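Local coordinates for putative NAD(P)H-flavin oxidoreductase (Neisseria meningitidis serogroup A / serotype 4A, PDB 6WT2), which probably uses NAD(P)H and a bound flavin mononucleotide to reduce nitro compounds such as chloramphenicol, at residues S46-S49 and V50-P54; D137-A140 and L141-C145; I39-L42 and G43-S46; A118-L121 and A122-Q125. One frame throughout, in Å; residues are numbered along the deposited sequence. Where two conformers were deposited one is given.

How the contacts relate
Along the chain the order is contact 3, contact 1, contact 4, contact 2. Contact 3 lies at the C-terminal end of helix 33-44 and shares Ser46 with contact 1, the buried loop leading to strand 55-59; their centres are about 12 Å apart. The two remaining contacts are turns of helix 114-131 (contact 4) and helix 138-162 (contact 2), and both reach the loop: Val50 packs on Tyr124 of contact 4, and Ser49 and Pro54 on Trp144 and Cys145 of contact 2. Contacts 3 and 4, with centres about 28 Å apart, do not touch. The loop thus joins three helices beside the flavin, and contacts 1, 2 and 3 also meet the second subunit.

Contact 1 (S46-S49 and V50-P54); sequences SPSS and VGSEP. With FMN (flavin mononucleotide), chain K; NIO (nicotinic acid), chain E.
Ser49 and Val50, adjoining at the bend of the loop, each meet a flat ring: Ser49 N lies over the face of the flavin's dimethylbenzene ring, 3.4 Å from FMN C8, and Val50 CG1 covers the outer face of nicotinic acid, 3.4 Å from NIO C3. The nicotinic acid ring sits on the same side of the flavin as Ser49 N and is thereby sandwiched between flavin and valine.

Two donors of Ser52 meet the Ser49 carbonyl from different directions: Ser52 OG lies in the carbonyl plane, 2.9 Å from Ser49 O, whereas Ser52 N approaches from above it. Gly51 N donates to Ser48 O at 2.9 Å, and both Val50 and Gly51 have positive phi. Held between its own backbone N and carbonyl carbon (chi1 54°), Ser48 OG faces the second segment and accepts from Glu53 N at 2.9 Å. Ser49 OG instead bonds Glu171 of the second subunit, while the Glu53 carboxylate is taken up by Arg108 and by Arg215 N of the second subunit.

Pinned in this way, the turn presents Val50 N to the ligand carboxylate, 2.7 Å from NIO O1 in a weak, bent bond that Arg109 supplements, consistent with a pocket suited to an anionic or polar substrate group stacked on the flavin.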
loop_
_atom_site.group_PDB
_atom_site.type_symbol
_atom_site.label_atom_id
_atom_site.label_comp_id
_atom_site.label_asym_id
_atom_site.label_seq_id
_atom_site.Cartn_x
_atom_site.Cartn_y
_atom_site.Cartn_z
ATOM N N SER A 46 4.065 -1.179 10.077
ATOM C CA SER A 46 3.035 -1.508 9.110
ATOM C C SER A 46 2.891 -3.024 9.022
ATOM O O SER A 46 3.841 -3.757 9.309
ATOM C CB SER A 46 3.365 -0.931 7.733
ATOM O OG SER A 46 3.239 0.484 7.737
ATOM N N PRO A 47 1.713 -3.519 8.661
ATOM C CA PRO A 47 1.543 -4.960 8.476
ATOM C C PRO A 47 2.117 -5.393 7.138
ATOM O O PRO A 47 2.366 -4.589 6.241
ATOM C CB PRO A 47 0.024 -5.137 8.505
ATOM C CG PRO A 47 -0.481 -3.854 7.888
ATOM C CD PRO A 47 0.460 -2.779 8.373
ATOM N N SER A 48 2.291 -6.700 7.012
ATOM C CA SER A 48 2.781 -7.306 5.786
ATOM C C SER A 48 2.305 -8.746 5.749
ATOM O O SER A 48 2.117 -9.379 6.796
ATOM C CB SER A 48 4.311 -7.258 5.695
ATOM O OG SER A 48 4.894 -7.834 6.844
ATOM N N SER A 49 2.143 -9.257 4.533
ATOM C CA SER A 49 1.770 -10.651 4.344
ATOM C C SER A 49 2.742 -11.555 5.092
ATOM O O SER A 49 3.957 -11.378 4.997
ATOM C CB SER A 49 1.767 -10.988 2.852
ATOM O OG SER A 49 1.321 -12.317 2.634
ATOM N N VAL A 50 2.190 -12.507 5.858
ATOM C CA VAL A 50 2.886 -13.465 6.724
ATOM C C VAL A 50 3.931 -12.800 7.602
ATOM O O VAL A 50 4.854 -13.462 8.077
ATOM C CB VAL A 50 3.500 -14.642 5.929
ATOM C CG1 VAL A 50 2.469 -15.263 5.011
ATOM C CG2 VAL A 50 4.774 -14.253 5.175
ATOM N N GLY A 51 3.756 -11.516 7.900
ATOM C CA GLY A 51 4.739 -10.837 8.732
ATOM C C GLY A 51 6.116 -10.793 8.114
ATOM O O GLY A 51 7.119 -10.767 8.840
ATOM N N SER A 52 6.193 -10.763 6.784
ATOM C CA SER A 52 7.481 -10.833 6.103
ATOM C C SER A 52 8.300 -9.549 6.256
ATOM O O SER A 52 9.538 -9.612 6.259
ATOM C CB SER A 52 7.259 -11.134 4.621
ATOM O OG SER A 52 6.377 -10.166 4.062
ATOM N N GLU A 53 7.650 -8.389 6.373
ATOM C CA GLU A 53 8.329 -7.099 6.452
ATOM C C GLU A 53 9.395 -6.967 5.357
ATOM O O GLU A 53 10.566 -6.717 5.651
ATOM C CB GLU A 53 8.957 -6.907 7.828
ATOM C CG GLU A 53 7.966 -6.955 8.986
ATOM C CD GLU A 53 8.656 -6.967 10.344
ATOM O OE1 GLU A 53 9.481 -6.058 10.608
ATOM O OE2 GLU A 53 8.366 -7.892 11.154
ATOM N N PRO A 54 9.021 -7.148 4.095
ATOM C CA PRO A 54 10.023 -7.373 3.050
ATOM C C PRO A 54 10.580 -6.068 2.500
ATOM O O PRO A 54 10.696 -5.896 1.288
ATOM C CB PRO A 54 9.224 -8.132 1.990
ATOM C CG PRO A 54 7.869 -7.452 2.053
ATOM C CD PRO A 54 7.653 -7.106 3.534
HETATM N N1 FMN K . -3.493 -12.708 8.170
HETATM C C2 FMN K . -4.297 -13.804 8.076
HETATM O O2 FMN K . -4.610 -14.386 9.133
HETATM N N3 FMN K . -4.648 -14.356 6.901
HETATM C C4 FMN K . -4.302 -13.803 5.722
HETATM O O4 FMN K . -4.714 -14.253 4.635
HETATM C C4A FMN K . -3.487 -12.578 5.746
HETATM N N5 FMN K . -2.976 -12.069 4.609
HETATM C C5A FMN K . -2.322 -10.892 4.646
HETATM C C6 FMN K . -2.140 -10.190 3.457
HETATM C C7 FMN K . -1.434 -8.999 3.497
HETATM C C7M FMN K . -1.235 -8.227 2.224
HETATM C C8 FMN K . -1.092 -8.385 4.805
HETATM C C8M FMN K . -0.438 -7.031 4.888
HETATM C C9 FMN K . -1.283 -9.086 5.990
HETATM C C9A FMN K . -1.974 -10.269 5.954
HETATM N N10 FMN K . -2.258 -10.943 7.158
HETATM C C10 FMN K . -3.020 -12.113 7.068
HETATM C "C1'" FMN K . -1.905 -10.363 8.459
HETATM C "C2'" FMN K . -0.406 -10.551 8.763
HETATM O "O2'" FMN K . -0.165 -11.900 9.184
HETATM C "C3'" FMN K . -0.031 -9.593 9.877
HETATM O "O3'" FMN K . -0.144 -8.261 9.369
HETATM C "C4'" FMN K . 1.397 -9.803 10.384
HETATM O "O4'" FMN K . 1.493 -11.152 10.857
HETATM C "C5'" FMN K . 1.704 -8.825 11.509
HETATM O "O5'" FMN K . 0.654 -8.877 12.476
HETATM P P FMN K . -0.085 -7.513 12.906
HETATM O O1P FMN K . 1.022 -6.608 13.363
HETATM O O2P FMN K . -1.078 -7.929 13.953
HETATM O O3P FMN K . -0.745 -7.089 11.604
HETATM N N NIO E . -2.237 -16.934 4.957
HETATM C C1 NIO E . -1.771 -16.342 6.066
HETATM C C2 NIO E . -1.062 -15.151 5.988
HETATM C C3 NIO E . -0.824 -14.567 4.749
HETATM C C4 NIO E . -1.304 -15.206 3.615
HETATM C C5 NIO E . -2.014 -16.396 3.749
HETATM C C6 NIO E . -0.541 -14.501 7.241
HETATM O O1 NIO E . -0.063 -13.352 7.156
HETATM O O2 NIO E . -0.589 -15.131 8.329
#

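Contact 2 (D137-A140 and L141-C145); sequences DSRA and LFDWC
Leu141 N donates to Asp137 O at 3.1 Å, the first of four successive i to i+4 backbone bonds that tie the two segments together. Those that follow run from Phe142 N to Ser138 O, from Asp143 N to Arg139 O and from Trp144 N to Ala140 O.

A second set of bonds caps this turn. Asp137 is the N-cap, and its OD1 accepts from Arg139 N at 3.0 Å, with the donor well above the carboxylate plane; the bond from Ala140 N to Asp137 OD2 is weak. The aspartate is poorly ordered, so the details of the cap are less certain than its presence. The helix started here, 138-162, is the long helix that contributes to the dimer interface of this nitroreductase-family protein.

Charge pairing follows one side of it. The Arg139 side chain, bent at chi2 and chi3 in one of two conformers, crosses the Asp143 side chain at an angle, the guanidinium and carboxylate planes 46° apart, and makes a long salt bridge from NH1 to OD2 at 4.0 Å. Asp143 has a stronger partner in Arg147 of the second subunit, whose positive charge probably also eases the close approach of Asp143 from that subunit. A further polar bond to that subunit joins Trp144 NE1 to Glu171.

Van der Waals packing takes other sides: Phe142 leans on Ala91 of strand 85-92, Leu141 on Gln128, and Trp144 on Phe127.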
loop_
_atom_site.group_PDB
_atom_site.type_symbol
_atom_site.label_atom_id
_atom_site.label_comp_id
_atom_site.label_asym_id
_atom_site.label_seq_id
_atom_site.Cartn_x
_atom_site.Cartn_y
_atom_site.Cartn_z
ATOM N N ASP A 137 7.598 -17.212 -11.401
ATOM C CA ASP A 137 8.218 -16.028 -11.981
ATOM C C ASP A 137 8.873 -15.221 -10.870
ATOM O O ASP A 137 8.207 -14.839 -9.904
ATOM C CB ASP A 137 7.180 -15.184 -12.726
ATOM C CG ASP A 137 7.764 -13.906 -13.300
ATOM O OD1 ASP A 137 8.992 -13.843 -13.525
ATOM O OD2 ASP A 137 6.985 -12.955 -13.519
ATOM N N SER A 138 10.174 -14.961 -11.011
ATOM C CA SER A 138 10.874 -14.142 -10.026
ATOM C C SER A 138 10.321 -12.723 -9.977
ATOM O O SER A 138 10.367 -12.078 -8.924
ATOM C CB SER A 138 12.372 -14.113 -10.334
ATOM O OG SER A 138 12.609 -13.451 -11.563
ATOM N N ARG A 139 9.790 -12.215 -11.097
ATOM C CA ARG A 139 9.224 -10.869 -11.083
ATOM C C ARG A 139 7.917 -10.823 -10.299
ATOM O O ARG A 139 7.648 -9.844 -9.592
ATOM C CB ARG A 139 9.009 -10.355 -12.510
ATOM C CG ARG A 139 8.989 -8.828 -12.599
ATOM C CD ARG A 139 7.774 -8.282 -13.364
ATOM N NE ARG A 139 8.153 -7.395 -14.465
ATOM C CZ ARG A 139 8.201 -6.067 -14.388
ATOM N NH1 ARG A 139 7.896 -5.448 -13.255
ATOM N NH2 ARG A 139 8.562 -5.356 -15.445
ATOM N N ALA A 140 7.090 -11.868 -10.411
ATOM C CA ALA A 140 5.856 -11.916 -9.627
ATOM C C ALA A 140 6.161 -12.011 -8.140
ATOM O O ALA A 140 5.491 -11.377 -7.315
ATOM C CB ALA A 140 4.990 -13.092 -10.073
ATOM N N LEU A 141 7.183 -12.789 -7.782
ATOM C CA LEU A 141 7.627 -12.854 -6.397
ATOM C C LEU A 141 8.109 -11.493 -5.904
ATOM O O LEU A 141 7.773 -11.078 -4.789
ATOM C CB LEU A 141 8.722 -13.912 -6.280
ATOM C CG LEU A 141 9.142 -14.555 -4.965
ATOM C CD1 LEU A 141 8.001 -14.897 -4.024
ATOM C CD2 LEU A 141 9.893 -15.824 -5.327
ATOM N N PHE A 142 8.904 -10.783 -6.715
ATOM C CA PHE A 142 9.354 -9.448 -6.321
ATOM C C PHE A 142 8.174 -8.486 -6.210
ATOM O O PHE A 142 8.098 -7.681 -5.271
ATOM C CB PHE A 142 10.396 -8.936 -7.324
ATOM C CG PHE A 142 10.814 -7.496 -7.102
ATOM C CD1 PHE A 142 11.524 -7.127 -5.967
ATOM C CD2 PHE A 142 10.512 -6.522 -8.043
ATOM C CE1 PHE A 142 11.916 -5.810 -5.768
ATOM C CE2 PHE A 142 10.904 -5.201 -7.854
ATOM C CZ PHE A 142 11.596 -4.843 -6.718
ATOM N N ASP A 143 7.233 -8.563 -7.157
ATOM C CA ASP A 143 6.066 -7.683 -7.132
ATOM C C ASP A 143 5.195 -7.930 -5.903
ATOM O O ASP A 143 4.599 -6.985 -5.370
ATOM C CB ASP A 143 5.266 -7.855 -8.425
ATOM C CG ASP A 143 5.757 -6.922 -9.553
ATOM O OD1 ASP A 143 6.592 -6.023 -9.278
ATOM O OD2 ASP A 143 5.304 -7.079 -10.716
ATOM N N TRP A 144 5.114 -9.184 -5.445
ATOM C CA TRP A 144 4.453 -9.492 -4.178
ATOM C C TRP A 144 5.043 -8.680 -3.029
ATOM O O TRP A 144 4.313 -8.047 -2.257
ATOM C CB TRP A 144 4.556 -10.992 -3.893
ATOM C CG TRP A 144 3.931 -11.422 -2.590
ATOM C CD1 TRP A 144 2.639 -11.219 -2.187
ATOM C CD2 TRP A 144 4.575 -12.138 -1.529
ATOM N NE1 TRP A 144 2.444 -11.762 -0.928
ATOM C CE2 TRP A 144 3.620 -12.329 -0.508
ATOM C CE3 TRP A 144 5.875 -12.627 -1.340
ATOM C CZ2 TRP A 144 3.920 -12.995 0.679
ATOM C CZ3 TRP A 144 6.171 -13.281 -0.157
ATOM C CH2 TRP A 144 5.194 -13.468 0.835
ATOM N N CYS A 145 6.374 -8.655 -2.917
ATOM C CA CYS A 145 6.987 -7.869 -1.849
ATOM C C CYS A 145 6.763 -6.374 -2.062
ATOM O O CYS A 145 6.494 -5.647 -1.101
ATOM C CB CYS A 145 8.473 -8.208 -1.734
ATOM S SG CYS A 145 8.705 -9.924 -1.165
#

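Contact 3 (I39-L42 and G43-S46); sequences ILEL and GRLS
Glu41 and Arg44 lie side by side and point the same way, joined by a salt bridge of 2.7 Å between Glu41 OE2 and Arg44 NH1. The carboxylate comes to the edge of the guanidinium, its OE2 only 1° out of that plane and using the syn lone pair, although the two flat groups are turned 59° against each other. The glutamate chain, folded back at chi2 (68°), brings the acid towards the next turn, while the arginine is extended from CG to NE and runs alongside. Its NE and NH2 also donate to the second subunit, to Arg215 O and Arg214 O, so bonds from three of its nitrogens limit its rotation.

Leu45 crosses the glutamate at a slant: its CD1 lies 3.8 Å from Glu41 CG, and its CG is 3.6 Å from Glu41 OE2, which places a branched hydrocarbon against one flank of the acid. Beneath these side chains the backbone keeps the alpha-helical pattern, with Arg44 N bonded to Leu40 O and Leu45 N to Glu41 O, each at 2.9 Å.

This is the C-terminal end of helix 33-44, where the chain leaves for the flavin-binding loop. Ser46 marks the departure: its OG turns back to donate to Leu42 O at 2.9 Å and also meets Asn155 ND2 of helix 138-162. The carbonyls of Leu45 and Ser46 accept from Arg214 of the second subunit, a residue that also bonds the flavin mononucleotide, while Leu42 and Leu45 pack on Phe16 of that subunit.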
loop_
_atom_site.group_PDB
_atom_site.type_symbol
_atom_site.label_atom_id
_atom_site.label_comp_id
_atom_site.label_asym_id
_atom_site.label_seq_id
_atom_site.Cartn_x
_atom_site.Cartn_y
_atom_site.Cartn_z
ATOM N N ILE A 39 8.047 9.045 11.738
ATOM C CA ILE A 39 7.619 8.639 10.399
ATOM C C ILE A 39 8.169 7.254 10.060
ATOM O O ILE A 39 7.440 6.374 9.585
ATOM C CB ILE A 39 8.050 9.693 9.363
ATOM C CG1 ILE A 39 7.328 11.019 9.623
ATOM C CG2 ILE A 39 7.774 9.208 7.950
ATOM C CD1 ILE A 39 7.850 12.163 8.745
ATOM N N LEU A 40 9.465 7.034 10.297
ATOM C CA LEU A 40 10.024 5.704 10.046
ATOM C C LEU A 40 9.295 4.643 10.861
ATOM O O LEU A 40 9.119 3.502 10.406
ATOM C CB LEU A 40 11.520 5.677 10.364
ATOM C CG LEU A 40 12.445 6.552 9.510
ATOM C CD1 LEU A 40 13.837 6.630 10.156
ATOM C CD2 LEU A 40 12.560 6.015 8.089
ATOM N N GLU A 41 8.869 4.997 12.072
ATOM C CA GLU A 41 8.212 4.011 12.923
ATOM C C GLU A 41 6.876 3.584 12.332
ATOM O O GLU A 41 6.491 2.412 12.438
ATOM C CB GLU A 41 8.031 4.560 14.335
ATOM C CG GLU A 41 7.622 3.501 15.347
ATOM C CD GLU A 41 8.729 2.481 15.613
ATOM O OE1 GLU A 41 9.927 2.850 15.529
ATOM O OE2 GLU A 41 8.394 1.307 15.907
ATOM N N LEU A 42 6.161 4.511 11.687
ATOM C CA LEU A 42 4.909 4.131 11.048
ATOM C C LEU A 42 5.146 3.079 9.977
ATOM O O LEU A 42 4.338 2.159 9.811
ATOM C CB LEU A 42 4.222 5.361 10.453
ATOM C CG LEU A 42 3.904 6.469 11.453
ATOM C CD1 LEU A 42 3.530 7.750 10.720
ATOM C CD2 LEU A 42 2.780 6.038 12.378
ATOM N N GLY A 43 6.260 3.185 9.253
ATOM C CA GLY A 43 6.573 2.165 8.268
ATOM C C GLY A 43 7.011 0.859 8.905
ATOM O O GLY A 43 6.598 -0.220 8.471
ATOM N N ARG A 44 7.856 0.937 9.937
ATOM C CA ARG A 44 8.277 -0.258 10.669
ATOM C C ARG A 44 7.081 -1.063 11.166
ATOM O O ARG A 44 7.046 -2.293 11.047
ATOM C CB ARG A 44 9.166 0.138 11.851
ATOM C CG ARG A 44 9.364 -0.975 12.866
ATOM C CD ARG A 44 10.526 -0.690 13.813
ATOM N NE ARG A 44 10.760 -1.855 14.670
ATOM C CZ ARG A 44 10.217 -2.032 15.870
ATOM N NH1 ARG A 44 9.428 -1.104 16.391
ATOM N NH2 ARG A 44 10.469 -3.141 16.550
ATOM N N LEU A 45 6.102 -0.385 11.752
ATOM C CA LEU A 45 4.971 -1.064 12.363
ATOM C C LEU A 45 3.893 -1.479 11.363
ATOM O O LEU A 45 2.898 -2.097 11.771
ATOM C CB LEU A 45 4.366 -0.169 13.440
ATOM C CG LEU A 45 5.263 0.228 14.605
ATOM C CD1 LEU A 45 4.544 1.233 15.487
ATOM C CD2 LEU A 45 5.712 -1.007 15.421
ATOM N N SER A 46 4.065 -1.179 10.077
ATOM C CA SER A 46 3.035 -1.508 9.110
ATOM C C SER A 46 2.891 -3.024 9.022
ATOM O O SER A 46 3.841 -3.757 9.309
ATOM C CB SER A 46 3.365 -0.931 7.733
ATOM O OG SER A 46 3.239 0.484 7.737
#

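Contact 4 (A118-L121 and A122-Q125); sequences AKSL and ARYQ
Ala118 O accepts from Ala122 N at 3.1 Å, and the same i to i+4 step is repeated by each residue that follows in the first segment.

Lys119 comes next. Its carbonyl oxygen takes Arg123 N and also lies 3.6 Å above one face of the Arg123 guanidinium, towards the rim. The lysine chain, bent at chi3 and chi4, runs across the arginine, with CG 3.3 Å from Arg123 NH1. Its ammonium ends 2.9 Å from that same NH1, a pairing of two donors with like charge that makes the modelled position of this exposed end doubtful.

Ser120 CA stands over the same guanidinium face as the Lys119 oxygen. With its OG beside the backbone N (chi1 -70°), the serine reaches a water at 2.9 Å, and this water accepts from Arg123 NH2 at 3.1 Å, bridging the two side chains. Arg123 folds back along the helix, bent at chi3 (-73°), to bring its planar end there. The carbonyl of Ser120 accepts from Tyr124 N, and the carbonyl carbon lies over one face of the tyrosine ring.

Leu121 O binds Gln125 N, while its CD2 approaches the tyrosine obliquely, 4.1 Å from Tyr124 CD2; both residues also pack on Leu106 of helix 100-108.

These are two turns of the amphipathic helix 114-131, with charged residues outward and Tyr124 inward, where its OH bonds Arg109, a residue of the pocket that holds nicotinic acid above the flavin.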
loop_
_atom_site.group_PDB
_atom_site.type_symbol
_atom_site.label_atom_id
_atom_site.label_comp_id
_atom_site.label_asym_id
_atom_site.label_seq_id
_atom_site.Cartn_x
_atom_site.Cartn_y
_atom_site.Cartn_z
ATOM N N ALA A 118 8.181 -26.332 10.346
ATOM C CA ALA A 118 8.007 -27.128 9.138
ATOM C C ALA A 118 6.576 -27.035 8.616
ATOM O O ALA A 118 6.354 -26.909 7.405
ATOM C CB ALA A 118 8.390 -28.585 9.413
ATOM N N LYS A 119 5.593 -27.068 9.519
ATOM C CA LYS A 119 4.193 -27.052 9.100
ATOM C C LYS A 119 3.780 -25.683 8.569
ATOM O O LYS A 119 2.961 -25.585 7.641
ATOM C CB LYS A 119 3.304 -27.469 10.273
ATOM C CG LYS A 119 1.878 -27.837 9.887
ATOM C CD LYS A 119 1.197 -28.626 11.007
ATOM C CE LYS A 119 0.900 -27.754 12.225
ATOM N NZ LYS A 119 -0.205 -26.779 11.980
ATOM N N SER A 120 4.309 -24.615 9.167
ATOM C CA SER A 120 4.061 -23.269 8.655
ATOM C C SER A 120 4.643 -23.094 7.260
ATOM O O SER A 120 3.990 -22.540 6.367
ATOM C CB SER A 120 4.661 -22.226 9.602
ATOM O OG SER A 120 3.941 -22.163 10.819
ATOM N N LEU A 121 5.885 -23.536 7.064
ATOM C CA LEU A 121 6.530 -23.388 5.764
ATOM C C LEU A 121 5.795 -24.174 4.684
ATOM O O LEU A 121 5.735 -23.736 3.529
ATOM C CB LEU A 121 8.003 -23.818 5.850
ATOM C CG LEU A 121 8.914 -22.954 6.728
ATOM C CD1 LEU A 121 10.336 -23.526 6.804
ATOM C CD2 LEU A 121 8.931 -21.503 6.237
ATOM N N ALA A 122 5.228 -25.326 5.040
ATOM C CA ALA A 122 4.388 -26.058 4.098
ATOM C C ALA A 122 3.180 -25.229 3.676
ATOM O O ALA A 122 2.816 -25.212 2.493
ATOM C CB ALA A 122 3.935 -27.388 4.709
ATOM N N ARG A 123 2.546 -24.533 4.627
ATOM C CA ARG A 123 1.418 -23.668 4.280
ATOM C C ARG A 123 1.866 -22.483 3.428
ATOM O O ARG A 123 1.182 -22.115 2.461
ATOM C CB ARG A 123 0.709 -23.181 5.543
ATOM C CG ARG A 123 -0.047 -24.269 6.292
ATOM C CD ARG A 123 -0.970 -23.687 7.353
ATOM N NE ARG A 123 -0.233 -23.175 8.504
ATOM C CZ ARG A 123 0.148 -23.928 9.535
ATOM N NH1 ARG A 123 -0.141 -25.222 9.547
ATOM N NH2 ARG A 123 0.822 -23.397 10.548
ATOM N N TYR A 124 3.007 -21.869 3.770
ATOM C CA TYR A 124 3.527 -20.779 2.947
ATOM C C TYR A 124 3.775 -21.245 1.521
ATOM O O TYR A 124 3.511 -20.507 0.566
ATOM C CB TYR A 124 4.836 -20.231 3.522
ATOM C CG TYR A 124 4.763 -19.448 4.820
ATOM C CD1 TYR A 124 3.566 -19.253 5.495
ATOM C CD2 TYR A 124 5.918 -18.881 5.354
ATOM C CE1 TYR A 124 3.527 -18.524 6.688
ATOM C CE2 TYR A 124 5.891 -18.158 6.524
ATOM C CZ TYR A 124 4.699 -17.985 7.195
ATOM O OH TYR A 124 4.702 -17.251 8.365
ATOM N N GLN A 125 4.322 -22.458 1.361
ATOM C CA GLN A 125 4.601 -22.977 0.026
ATOM C C GLN A 125 3.325 -23.100 -0.793
ATOM O O GLN A 125 3.288 -22.713 -1.963
ATOM C CB GLN A 125 5.298 -24.334 0.110
ATOM C CG GLN A 125 5.319 -25.052 -1.228
ATOM C CD GLN A 125 6.337 -26.158 -1.294
ATOM O OE1 GLN A 125 6.856 -26.603 -0.273
ATOM N NE2 GLN A 125 6.637 -26.610 -2.506
HETATM O O HOH W 1 2.903 -24.060 12.721
#